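PDB 6GSZ: alpha-L-rhamnosidase from Aspergillus terreus, which probably hydrolyses terminal non-reducing alpha-L-rhamnose residues from alpha-L-rhamnosides, as a calcium-binding, glycosylated fungal glycosidase. Local coordinates for residues A[174-179]-A[454-459]; A[458-463]-A[759-764]; A[466-471]-A[510-515]; A[523-528]-A[575-580]. One frame throughout, in Å; residues are numbered along the deposited sequence.

All four contacts join loops and bury most of their touching residues, but they differ in place and chemistry. Interaction 1 alone bridges two different domains, tying the 174-179 loop to the glycosidase domain through a serine hydroxyl and an isoleucine; interaction 2 continues from it, sharing P458 and T459. Interactions 2, 3 and 4 all reach the same bound glucose: interaction 2 with an aspartate and a histidine and no direct hydrogen bond between its segments, interaction 3 with a tryptophan backed by a valine, interaction 4 with two tryptophans. Interaction 4 lies farthest from the chain centre, about 22 Å centre to centre, and includes the exposed F576.

Interaction 1. Residues A[174-179]-A[454-459]; sequences GWQSYQ and FFSIPT. With NAG (2-acetamido-2-deoxy-beta-D-glucopyranose), chain B; EDO (1,2-ethanediol), chain C.
The polar part of this contact rests on S456, whose hydroxyl accepts the backbone N-H of W175, N to OG 2.9 Å with an angle of 157° at the hydrogen. With OG anti to its own backbone N (chi1 -172°), the short side chain reaches across to the 174-179 loop. G174, with no side chain, lets S456 OG lie against its CA at 3.3 Å. One water extends the link, lying 2.9 Å from S456 OG and accepting from Q176 NE2 at 3.0 Å; it also touches O1 of an ethanediol, probably left from crystallisation, which donates to S456 O. The carbonyl end of Q176 turns elsewhere, to the backbone N of E183.

The apolar part is I457 against W175. CD1 of I457 comes obliquely to the indole, 3.5 Å from W175 CE3, while its other branch, CG2, sits 3.2 Å from W175 O. W208 stacks on the same indole, and Y223 binds its NE1.

Within the 174-179 loop, Y178 OH donates to G174 O at 2.6 Å, folding the loop back on itself, and Q179 NE2 donates to O7 of an N-acetylglucosamine of a protein-linked glycan. What results is a buried loop-to-loop junction between the N-terminal rhamnosidase domain and the loop that follows helix 437-453 of the six-hairpin glycosidase domain.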
# COMPACT_ATOMS: atom_id res chain seq x y z
N GLY A 174 -0.86 -3.42 -13.06
CA GLY A 174 -0.09 -3.49 -11.82
C GLY A 174 0.73 -4.78 -11.78
O GLY A 174 0.82 -5.50 -12.80
N TRP A 175 1.35 -5.05 -10.64
CA TRP A 175 2.26 -6.15 -10.48
C TRP A 175 1.66 -7.25 -9.60
O TRP A 175 1.59 -7.10 -8.36
CB TRP A 175 3.62 -5.70 -9.92
CG TRP A 175 4.66 -6.76 -10.00
CD1 TRP A 175 4.58 -7.98 -10.61
CD2 TRP A 175 5.99 -6.69 -9.44
NE1 TRP A 175 5.77 -8.66 -10.51
CE2 TRP A 175 6.65 -7.90 -9.79
CE3 TRP A 175 6.67 -5.73 -8.71
CZ2 TRP A 175 7.97 -8.14 -9.44
CZ3 TRP A 175 7.97 -5.98 -8.33
CH2 TRP A 175 8.62 -7.16 -8.73
N GLN A 176 1.18 -8.34 -10.22
CA GLN A 176 0.73 -9.55 -9.53
C GLN A 176 1.83 -10.62 -9.72
O GLN A 176 2.66 -10.51 -10.63
CB GLN A 176 -0.62 -10.04 -10.06
CG GLN A 176 -1.74 -9.01 -9.84
CD GLN A 176 -1.87 -7.99 -10.96
OE1 GLN A 176 -1.94 -8.37 -12.15
NE2 GLN A 176 -1.95 -6.70 -10.65
N SER A 177 1.70 -11.72 -8.98
CA SER A 177 2.45 -12.94 -9.22
C SER A 177 1.74 -13.58 -10.42
O SER A 177 0.96 -14.51 -10.29
CB SER A 177 2.46 -13.84 -8.01
OG SER A 177 3.19 -13.22 -6.94
N TYR A 178 2.12 -13.09 -11.63
CA TYR A 178 1.29 -13.28 -12.83
C TYR A 178 1.12 -14.75 -13.20
O TYR A 178 0.10 -15.09 -13.82
CB TYR A 178 1.90 -12.59 -14.04
CG TYR A 178 2.09 -11.11 -13.91
CD1 TYR A 178 1.01 -10.24 -13.83
CD2 TYR A 178 3.35 -10.55 -13.91
CE1 TYR A 178 1.19 -8.87 -13.82
CE2 TYR A 178 3.56 -9.19 -13.89
CZ TYR A 178 2.47 -8.32 -13.83
OH TYR A 178 2.70 -6.96 -13.83
N GLN A 179 2.09 -15.61 -12.88
CA GLN A 179 1.93 -17.04 -13.26
C GLN A 179 0.81 -17.73 -12.47
O GLN A 179 0.40 -18.84 -12.85
CB GLN A 179 3.23 -17.83 -13.15
CG GLN A 179 3.73 -18.18 -11.75
CD GLN A 179 4.55 -17.12 -11.06
OE1 GLN A 179 4.23 -15.90 -11.07
NE2 GLN A 179 5.64 -17.61 -10.46
N PHE A 454 3.09 2.41 -1.68
CA PHE A 454 1.88 1.60 -1.91
C PHE A 454 1.54 1.79 -3.39
O PHE A 454 0.75 2.63 -3.75
CB PHE A 454 0.78 1.98 -0.93
CG PHE A 454 0.85 1.25 0.40
CD1 PHE A 454 1.94 1.39 1.25
CD2 PHE A 454 -0.12 0.31 0.71
CE1 PHE A 454 1.99 0.68 2.46
CE2 PHE A 454 -0.04 -0.39 1.91
CZ PHE A 454 1.03 -0.24 2.73
N PHE A 455 2.32 1.09 -4.22
CA PHE A 455 2.29 1.30 -5.69
C PHE A 455 2.06 -0.06 -6.33
O PHE A 455 3.05 -0.70 -6.74
CB PHE A 455 3.62 1.90 -6.14
CG PHE A 455 3.62 2.59 -7.49
CD1 PHE A 455 3.63 1.86 -8.68
CD2 PHE A 455 3.57 3.97 -7.58
CE1 PHE A 455 3.62 2.49 -9.90
CE2 PHE A 455 3.57 4.59 -8.82
CZ PHE A 455 3.59 3.86 -9.97
N SER A 456 0.80 -0.53 -6.32
CA SER A 456 0.31 -1.89 -6.76
C SER A 456 0.61 -2.94 -5.66
O SER A 456 -0.27 -3.69 -5.29
CB SER A 456 0.80 -2.32 -8.19
OG SER A 456 0.15 -3.48 -8.56
N ILE A 457 1.88 -2.98 -5.22
CA ILE A 457 2.39 -3.85 -4.14
C ILE A 457 3.06 -2.94 -3.10
O ILE A 457 3.41 -1.79 -3.41
CB ILE A 457 3.37 -4.90 -4.70
CG1 ILE A 457 4.62 -4.23 -5.28
CG2 ILE A 457 2.70 -5.81 -5.70
CD1 ILE A 457 5.82 -5.15 -5.37
N PRO A 458 3.26 -3.40 -1.85
CA PRO A 458 3.96 -2.62 -0.85
C PRO A 458 5.47 -2.76 -1.07
O PRO A 458 6.05 -3.80 -0.76
CB PRO A 458 3.48 -3.23 0.47
CG PRO A 458 3.17 -4.68 0.11
CD PRO A 458 2.82 -4.70 -1.36
N THR A 459 6.04 -1.71 -1.59
CA THR A 459 7.45 -1.73 -2.00
C THR A 459 8.37 -1.27 -0.87
O THR A 459 7.97 -0.49 -0.00
CB THR A 459 7.74 -0.86 -3.23
OG1 THR A 459 7.36 0.49 -3.01
CG2 THR A 459 7.04 -1.33 -4.48
C1 NAG B . 7.98 -23.36 -8.81
C2 NAG B . 7.81 -22.59 -10.13
C3 NAG B . 8.76 -23.10 -11.18
C4 NAG B . 10.19 -23.08 -10.70
C5 NAG B . 10.27 -23.84 -9.37
C6 NAG B . 11.66 -23.71 -8.77
C7 NAG B . 5.71 -21.57 -10.91
C8 NAG B . 4.31 -21.86 -11.38
N2 NAG B . 6.46 -22.66 -10.62
O3 NAG B . 8.63 -22.30 -12.34
O4 NAG B . 10.96 -23.73 -11.70
O5 NAG B . 9.35 -23.23 -8.45
O6 NAG B . 12.06 -22.30 -8.72
O7 NAG B . 6.14 -20.41 -10.77
C1 EDO C . -4.01 -4.02 -5.27
O1 EDO C . -2.86 -3.58 -6.08
C2 EDO C . -5.24 -3.11 -5.37
O2 EDO C . -5.30 -2.05 -4.33
O HOH W 1 -1.43 -5.80 -7.83

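Interaction 2. Residues A[458-463]-A[759-764]; sequences PTDCPQ and FNHYAV. With BGC (beta-D-glucopyranose), chain D.
P458-Q463 and F759-Y762 run in nearly opposite directions, 176° apart end to end, and come closest at C461 and H761, whose CA atoms are 5.3 Å apart. Neither segment is a regular strand, and no direct hydrogen bond joins them. Two waters link them instead; the first donates to T459 O and D460 O and accepts from Y762 N, while sitting over the face of the Y762 ring. A backbone CA-H of H761 also points at D460 O.

That same carbonyl oxygen lies over the centre of the H761 imidazole, 3.1 Å from CG, so it meets the ring's face and not its N-H groups. C461 CB packs nearby, 3.4 Å from H761 CE1. Both loops belong to the six-hairpin glycosidase domain, and here they line the pocket holding a bound beta-D-glucose. H761 NE2 donates to glucose O1 at 2.9 Å, with the sugar oxygen at the ring's edge, and the far nitrogen, ND1, is held by S758. O1 also lies 2.5 Å from D460 OD2, short enough that its exact length is doubtful. D460 OD1 takes the N-H of L468.

At one end, P458 CB touches Y762 OH at 3.3 Å, and the second water links that hydroxyl to P458 O. At the other, P462 CG lies 3.6 Å from N760 ND2, the two side chains crossing at about a right angle; N760 OD1 is hydrogen-bonded to S449 OG.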
# COMPACT_ATOMS: atom_id res chain seq x y z
N PRO A 458 3.26 -3.40 -1.85
CA PRO A 458 3.96 -2.62 -0.85
C PRO A 458 5.47 -2.76 -1.07
O PRO A 458 6.05 -3.80 -0.76
CB PRO A 458 3.48 -3.23 0.47
CG PRO A 458 3.17 -4.68 0.11
CD PRO A 458 2.82 -4.70 -1.36
N THR A 459 6.04 -1.71 -1.59
CA THR A 459 7.45 -1.73 -2.00
C THR A 459 8.37 -1.27 -0.87
O THR A 459 7.97 -0.49 -0.00
CB THR A 459 7.74 -0.86 -3.23
OG1 THR A 459 7.36 0.49 -3.01
CG2 THR A 459 7.04 -1.33 -4.48
N ASP A 460 9.61 -1.78 -0.87
CA ASP A 460 10.62 -1.28 0.00
C ASP A 460 10.97 0.18 -0.30
O ASP A 460 11.15 1.00 0.59
CB ASP A 460 11.90 -2.11 -0.03
CG ASP A 460 12.61 -2.20 -1.39
OD1 ASP A 460 11.93 -2.30 -2.44
OD2 ASP A 460 13.87 -2.17 -1.34
N CYS A 461 11.13 0.48 -1.60
CA CYS A 461 11.47 1.83 -2.02
C CYS A 461 11.00 2.06 -3.46
O CYS A 461 10.62 1.11 -4.12
CB CYS A 461 12.98 2.10 -1.92
SG CYS A 461 14.02 0.98 -2.89
N PRO A 462 10.89 3.32 -3.89
CA PRO A 462 10.34 3.65 -5.20
C PRO A 462 11.32 4.21 -6.21
O PRO A 462 10.86 4.54 -7.29
CB PRO A 462 9.39 4.80 -4.78
CG PRO A 462 10.17 5.56 -3.74
CD PRO A 462 11.01 4.51 -3.03
N GLN A 463 12.60 4.29 -5.89
CA GLN A 463 13.53 5.10 -6.72
C GLN A 463 14.63 4.28 -7.38
O GLN A 463 14.89 4.53 -8.57
CB GLN A 463 14.07 6.26 -5.87
CG GLN A 463 15.20 5.95 -4.90
CD GLN A 463 14.82 5.02 -3.77
OE1 GLN A 463 14.75 3.81 -3.95
NE2 GLN A 463 14.59 5.56 -2.58
N PHE A 759 16.20 7.26 0.43
CA PHE A 759 15.56 8.32 1.20
C PHE A 759 14.03 8.16 1.21
O PHE A 759 13.32 9.14 1.49
CB PHE A 759 15.97 9.71 0.69
CG PHE A 759 17.43 9.97 0.92
CD1 PHE A 759 17.84 10.54 2.11
CD2 PHE A 759 18.40 9.63 -0.02
CE1 PHE A 759 19.19 10.76 2.34
CE2 PHE A 759 19.73 9.86 0.22
CZ PHE A 759 20.13 10.42 1.40
N ASN A 760 13.51 6.95 0.95
CA ASN A 760 12.06 6.79 0.92
C ASN A 760 11.68 5.33 1.17
O ASN A 760 11.26 4.61 0.27
CB ASN A 760 11.48 7.28 -0.41
CG ASN A 760 10.02 7.63 -0.34
OD1 ASN A 760 9.36 7.35 0.68
ND2 ASN A 760 9.47 8.23 -1.38
N HIS A 761 11.81 4.92 2.43
CA HIS A 761 11.42 3.59 2.96
C HIS A 761 10.48 3.82 4.14
O HIS A 761 10.84 4.64 4.98
CB HIS A 761 12.66 2.86 3.50
CG HIS A 761 13.38 1.90 2.62
ND1 HIS A 761 14.09 2.31 1.51
CD2 HIS A 761 13.57 0.57 2.75
CE1 HIS A 761 14.66 1.25 0.97
NE2 HIS A 761 14.35 0.14 1.70
N TYR A 762 9.33 3.14 4.20
CA TYR A 762 8.42 3.32 5.35
C TYR A 762 8.82 2.62 6.64
O TYR A 762 8.20 2.93 7.67
CB TYR A 762 6.97 2.98 4.97
CG TYR A 762 6.67 1.66 4.31
CD1 TYR A 762 7.13 0.46 4.80
CD2 TYR A 762 5.93 1.62 3.14
CE1 TYR A 762 6.81 -0.75 4.21
CE2 TYR A 762 5.61 0.42 2.52
CZ TYR A 762 6.12 -0.77 3.01
OH TYR A 762 5.79 -1.95 2.39
N ALA A 763 9.82 1.74 6.67
CA ALA A 763 10.09 0.98 7.90
C ALA A 763 10.26 1.88 9.11
O ALA A 763 9.65 1.57 10.13
CB ALA A 763 11.30 0.07 7.73
N VAL A 764 11.12 2.90 9.05
CA VAL A 764 11.39 3.83 10.21
C VAL A 764 10.09 4.57 10.56
O VAL A 764 9.85 4.94 11.74
CB VAL A 764 12.54 4.78 9.79
CG1 VAL A 764 12.51 6.14 10.40
CG2 VAL A 764 13.89 4.07 9.96
C2 BGC D . 14.48 -3.94 2.30
C3 BGC D . 14.91 -4.93 3.35
C4 BGC D . 15.87 -6.02 2.92
C5 BGC D . 16.93 -5.32 2.23
C6 BGC D . 17.92 -6.40 1.84
C1 BGC D . 15.70 -3.43 1.55
O1 BGC D . 15.29 -2.41 0.66
O2 BGC D . 14.10 -2.72 2.90
O3 BGC D . 13.83 -5.63 3.68
O4 BGC D . 16.39 -6.88 3.96
O5 BGC D . 16.51 -4.51 1.08
O6 BGC D . 18.93 -5.81 1.02
O HOH W 2 7.55 -3.82 1.57
O HOH W 3 9.10 1.04 2.27

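Interaction 3. Residues A[466-471]-A[510-515]; sequences ERLGWT and PYVIPN. With BGC (beta-D-glucopyranose), chain D.
V512 sets one methyl squarely on the indole of W470: CG1 stands 3.5 Å from the centroid of the five-membered ring, only 14° off its normal, a CH-pi contact. Turning CG1 anti to the carbonyl carbon (chi1 -52°) brings this branch onto the ring, where it also touches L468 CB. The opposite face of W470 carries the bound beta-D-glucose, with sugar C4 offset toward the rim of the ring. The indole is thus sandwiched between a valine methyl and a sugar. Y511 approaches obliquely near the far end of the six-membered ring, its CB 3.6 Å from W470 CZ3, while its own hydroxyl is taken up by T522 O.

W470 NE1 donates to E466 OE2 at 2.8 Å on the anti side of the carboxylate, in a bent bond tilted out of both planes, which helps restrain the indole. The other oxygen, E466 OE1, forms salt bridges with R464 and R371.

Behind the ring the backbones of W470 and V512 make a single beta bridge, just before helix 471-484 of the six-hairpin glycosidase domain, with W470 at its N-cap position. I513 N donates to G469 O at 3.0 Å on one side of the bridge. On the other, Y511 O accepts twice from T471: from N at 3.1 Å, nearly along the C=O axis, and from OG1 at 2.9 Å, from above the carbonyl plane. G469 lies tight against I513, its CA-H directed at I513 O. Two waters extend the link, one between G469 N and P514 O, the other between T471 OG1 and P510 O.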
# COMPACT_ATOMS: atom_id res chain seq x y z
N GLU A 466 15.17 -1.53 -7.44
CA GLU A 466 14.60 -2.49 -6.47
C GLU A 466 13.08 -2.38 -6.58
O GLU A 466 12.52 -2.88 -7.50
CB GLU A 466 15.24 -2.27 -5.09
CG GLU A 466 15.01 -3.40 -4.11
CD GLU A 466 16.05 -3.50 -3.01
OE1 GLU A 466 16.90 -2.61 -2.92
OE2 GLU A 466 16.01 -4.48 -2.26
N ARG A 467 12.42 -1.76 -5.59
CA ARG A 467 10.96 -1.54 -5.64
C ARG A 467 10.26 -2.90 -5.62
O ARG A 467 9.36 -3.15 -6.39
CB ARG A 467 10.53 -0.63 -6.80
CG ARG A 467 11.52 0.46 -7.22
CD ARG A 467 11.00 1.28 -8.35
NE ARG A 467 12.05 2.08 -8.93
CZ ARG A 467 11.85 2.94 -9.92
NH1 ARG A 467 10.63 3.14 -10.37
NH2 ARG A 467 12.85 3.61 -10.46
N LEU A 468 10.67 -3.75 -4.66
CA LEU A 468 10.16 -5.11 -4.57
C LEU A 468 9.26 -5.23 -3.33
O LEU A 468 9.36 -4.40 -2.37
CB LEU A 468 11.32 -6.10 -4.44
CG LEU A 468 12.40 -5.98 -5.51
CD1 LEU A 468 13.55 -6.92 -5.23
CD2 LEU A 468 11.83 -6.21 -6.93
N GLY A 469 8.42 -6.26 -3.36
CA GLY A 469 7.48 -6.45 -2.24
C GLY A 469 8.11 -7.11 -1.02
O GLY A 469 7.81 -8.26 -0.70
N TRP A 470 9.06 -6.39 -0.42
CA TRP A 470 9.82 -6.94 0.72
C TRP A 470 8.90 -7.24 1.93
O TRP A 470 8.18 -6.38 2.44
CB TRP A 470 10.95 -6.00 1.08
CG TRP A 470 12.17 -6.18 0.22
CD1 TRP A 470 12.55 -5.43 -0.85
CD2 TRP A 470 13.19 -7.17 0.41
NE1 TRP A 470 13.75 -5.89 -1.33
CE2 TRP A 470 14.16 -6.97 -0.60
CE3 TRP A 470 13.37 -8.20 1.32
CZ2 TRP A 470 15.29 -7.76 -0.69
CZ3 TRP A 470 14.48 -8.99 1.24
CH2 TRP A 470 15.43 -8.78 0.22
N THR A 471 8.95 -8.49 2.34
CA THR A 471 8.02 -9.02 3.34
C THR A 471 8.23 -8.42 4.74
O THR A 471 7.28 -8.10 5.43
CB THR A 471 8.10 -10.55 3.30
OG1 THR A 471 9.46 -11.00 3.43
CG2 THR A 471 7.48 -11.09 2.04
N PRO A 510 9.00 -16.60 0.18
CA PRO A 510 10.09 -15.87 -0.47
C PRO A 510 10.28 -14.50 0.16
O PRO A 510 9.36 -13.95 0.74
CB PRO A 510 9.67 -15.77 -1.92
CG PRO A 510 8.74 -16.93 -2.10
CD PRO A 510 7.99 -17.04 -0.79
N TYR A 511 11.48 -13.95 0.06
CA TYR A 511 11.78 -12.66 0.66
C TYR A 511 10.92 -11.53 0.11
O TYR A 511 10.57 -10.60 0.83
CB TYR A 511 13.27 -12.33 0.57
CG TYR A 511 14.16 -13.34 1.25
CD1 TYR A 511 13.73 -14.17 2.28
CD2 TYR A 511 15.51 -13.37 0.90
CE1 TYR A 511 14.59 -15.11 2.82
CE2 TYR A 511 16.37 -14.29 1.46
CZ TYR A 511 15.92 -15.16 2.43
OH TYR A 511 16.76 -16.08 2.97
N VAL A 512 10.69 -11.56 -1.20
CA VAL A 512 9.85 -10.56 -1.85
C VAL A 512 8.69 -11.21 -2.58
O VAL A 512 8.81 -12.34 -3.05
CB VAL A 512 10.63 -9.64 -2.82
CG1 VAL A 512 11.85 -9.06 -2.13
CG2 VAL A 512 11.06 -10.32 -4.12
N ILE A 513 7.57 -10.49 -2.62
CA ILE A 513 6.34 -10.93 -3.25
C ILE A 513 5.81 -9.79 -4.09
O ILE A 513 5.54 -8.69 -3.58
CB ILE A 513 5.27 -11.28 -2.21
CG1 ILE A 513 5.74 -12.33 -1.20
CG2 ILE A 513 3.97 -11.68 -2.87
CD1 ILE A 513 5.99 -13.75 -1.74
N PRO A 514 5.59 -9.98 -5.41
CA PRO A 514 5.88 -11.21 -6.18
C PRO A 514 7.35 -11.63 -6.16
O PRO A 514 8.26 -10.78 -6.02
CB PRO A 514 5.50 -10.80 -7.61
CG PRO A 514 4.40 -9.74 -7.41
CD PRO A 514 4.91 -8.96 -6.21
N ASN A 515 7.55 -12.94 -6.21
CA ASN A 515 8.88 -13.50 -6.05
C ASN A 515 9.61 -13.55 -7.41
O ASN A 515 9.28 -14.40 -8.23
CB ASN A 515 8.79 -14.89 -5.43
CG ASN A 515 10.12 -15.59 -5.36
OD1 ASN A 515 11.14 -14.90 -5.23
ND2 ASN A 515 10.08 -16.93 -5.33
C2 BGC D . 14.48 -3.94 2.30
C3 BGC D . 14.91 -4.93 3.35
C4 BGC D . 15.87 -6.02 2.92
C5 BGC D . 16.93 -5.32 2.23
C6 BGC D . 17.92 -6.40 1.84
C1 BGC D . 15.70 -3.43 1.55
O1 BGC D . 15.29 -2.41 0.66
O2 BGC D . 14.10 -2.72 2.90
O3 BGC D . 13.83 -5.63 3.68
O4 BGC D . 16.39 -6.88 3.96
O5 BGC D . 16.51 -4.51 1.08
O6 BGC D . 18.93 -5.81 1.02
O HOH W 4 8.41 -8.02 -5.61
O HOH W 5 10.05 -13.81 3.57

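Interaction 4. Residues A[523-528]-A[575-580]; sequences PTSIWG and TFQWAD. With BGC (beta-D-glucopyranose), chain D.
Q577 OE1 is the polar centre of this contact, gripped by S525 N and by a water. The S525 N-H bond to OE1 is 2.9 Å long with an angle of 164° at the hydrogen, and it uses a lone pair in the carbonyl plane of the amide. The water donates to OE1 at 2.8 Å, donates also to S525 O and accepts from A579 N, so it ties both backbones to the same amide. On the other side of that group, Q577 NE2 donates to T575 OG1 at 3.0 Å, almost in the amide plane. The amide is thereby held at both ends and its rotation is set. Bending at chi2 (-68°) folds the glutamine so that its end comes up to the 523-528 loop. A second water spans P523 O and F576 O.

Farther along, W527 and W578 meet at about a right angle as side chains, their five-membered rings inclined at 35°. W578 CB lies over a face of W527, 3.6 Å from the centroid of the six-membered ring, as a CH-pi contact. T524 OG1 stands at the edge of the W578 ring, and F576 CE2 lies over the face of that indole turned from the sugar.

W527 NE1 donates to O3 of the bound beta-D-glucose at 3.0 Å, while glucose O4 sits over W578, 3.5 Å from its CE3. The bonds of Q577 join the two loops beside the pair of indoles, which offer the sugar one N-H donor and one aromatic face, a combination suited to recognising a carbohydrate.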
# COMPACT_ATOMS: atom_id res chain seq x y z
N PRO A 523 14.40 -19.98 4.78
CA PRO A 523 13.38 -19.31 5.61
C PRO A 523 13.99 -18.35 6.64
O PRO A 523 14.98 -18.69 7.30
CB PRO A 523 12.71 -20.49 6.33
CG PRO A 523 13.01 -21.70 5.46
CD PRO A 523 14.38 -21.44 4.90
N THR A 524 13.37 -17.17 6.81
CA THR A 524 13.87 -16.16 7.77
C THR A 524 12.73 -15.69 8.68
O THR A 524 11.57 -15.59 8.29
CB THR A 524 14.49 -14.96 7.06
OG1 THR A 524 13.55 -14.29 6.21
CG2 THR A 524 15.71 -15.39 6.28
N SER A 525 13.14 -15.31 9.89
CA SER A 525 12.24 -14.66 10.85
C SER A 525 11.95 -13.23 10.37
O SER A 525 12.74 -12.68 9.59
CB SER A 525 12.86 -14.61 12.22
OG SER A 525 13.94 -13.71 12.24
N ILE A 526 10.80 -12.69 10.77
CA ILE A 526 10.32 -11.31 10.53
C ILE A 526 9.81 -11.18 9.08
O ILE A 526 8.68 -10.81 8.89
CB ILE A 526 11.33 -10.22 10.91
CG1 ILE A 526 11.91 -10.45 12.32
CG2 ILE A 526 10.68 -8.85 10.77
CD1 ILE A 526 13.06 -9.54 12.64
N TRP A 527 10.71 -11.40 8.13
CA TRP A 527 10.41 -11.47 6.69
C TRP A 527 9.45 -12.64 6.45
O TRP A 527 8.31 -12.40 6.09
CB TRP A 527 11.73 -11.57 5.92
CG TRP A 527 12.37 -10.23 5.71
CD1 TRP A 527 12.42 -9.53 4.54
CD2 TRP A 527 13.04 -9.39 6.67
NE1 TRP A 527 13.05 -8.33 4.72
CE2 TRP A 527 13.42 -8.20 6.03
CE3 TRP A 527 13.35 -9.51 8.04
CZ2 TRP A 527 14.10 -7.16 6.66
CZ3 TRP A 527 14.00 -8.47 8.68
CH2 TRP A 527 14.38 -7.31 8.00
N GLY A 528 9.84 -13.87 6.80
CA GLY A 528 8.94 -14.96 6.58
C GLY A 528 7.68 -14.86 7.45
O GLY A 528 6.60 -15.29 7.06
N THR A 575 21.00 -21.08 10.09
CA THR A 575 20.25 -20.39 9.05
C THR A 575 20.67 -18.93 8.88
O THR A 575 20.94 -18.21 9.81
CB THR A 575 18.75 -20.41 9.36
OG1 THR A 575 18.46 -19.95 10.68
CG2 THR A 575 18.15 -21.79 9.18
N PHE A 576 20.70 -18.48 7.62
CA PHE A 576 20.75 -17.08 7.31
C PHE A 576 19.58 -16.37 7.99
O PHE A 576 18.42 -16.85 7.91
CB PHE A 576 20.72 -16.89 5.79
CG PHE A 576 20.59 -15.43 5.43
CD1 PHE A 576 21.68 -14.58 5.53
CD2 PHE A 576 19.36 -14.88 5.15
CE1 PHE A 576 21.55 -13.23 5.29
CE2 PHE A 576 19.23 -13.52 4.91
CZ PHE A 576 20.32 -12.69 5.00
N GLN A 577 19.85 -15.17 8.51
CA GLN A 577 18.81 -14.34 9.07
C GLN A 577 19.08 -12.85 8.78
O GLN A 577 20.24 -12.39 8.87
CB GLN A 577 18.64 -14.53 10.57
CG GLN A 577 18.22 -15.93 10.98
CD GLN A 577 16.82 -16.32 10.56
OE1 GLN A 577 15.97 -15.45 10.29
NE2 GLN A 577 16.56 -17.63 10.58
N TRP A 578 18.03 -12.11 8.38
CA TRP A 578 18.05 -10.65 8.33
C TRP A 578 18.05 -10.04 9.74
O TRP A 578 18.85 -9.12 10.07
CB TRP A 578 16.83 -10.11 7.56
CG TRP A 578 16.68 -10.63 6.16
CD1 TRP A 578 15.77 -11.54 5.69
CD2 TRP A 578 17.50 -10.28 5.03
NE1 TRP A 578 15.99 -11.79 4.36
CE2 TRP A 578 17.01 -11.00 3.94
CE3 TRP A 578 18.57 -9.41 4.85
CZ2 TRP A 578 17.56 -10.88 2.66
CZ3 TRP A 578 19.12 -9.29 3.59
CH2 TRP A 578 18.62 -10.02 2.52
N ALA A 579 17.14 -10.57 10.58
CA ALA A 579 16.99 -10.19 12.02
C ALA A 579 16.96 -8.66 12.15
O ALA A 579 16.16 -8.01 11.48
CB ALA A 579 18.03 -10.88 12.87
N ASP A 580 17.72 -8.08 13.10
CA ASP A 580 17.60 -6.65 13.37
C ASP A 580 18.41 -5.82 12.37
O ASP A 580 19.32 -5.08 12.73
CB ASP A 580 17.94 -6.29 14.82
CG ASP A 580 17.35 -4.96 15.26
OD1 ASP A 580 16.28 -4.54 14.71
OD2 ASP A 580 17.96 -4.31 16.16
C2 BGC D . 14.48 -3.94 2.30
C3 BGC D . 14.91 -4.93 3.35
C4 BGC D . 15.87 -6.02 2.92
C5 BGC D . 16.93 -5.32 2.23
C6 BGC D . 17.92 -6.40 1.84
C1 BGC D . 15.70 -3.43 1.55
O1 BGC D . 15.29 -2.41 0.66
O2 BGC D . 14.10 -2.72 2.90
O3 BGC D . 13.83 -5.63 3.68
O4 BGC D . 16.39 -6.88 3.96
O5 BGC D . 16.51 -4.51 1.08
O6 BGC D . 18.93 -5.81 1.02
O HOH W 6 17.52 -18.91 6.49
O HOH W 7 15.53 -12.79 9.69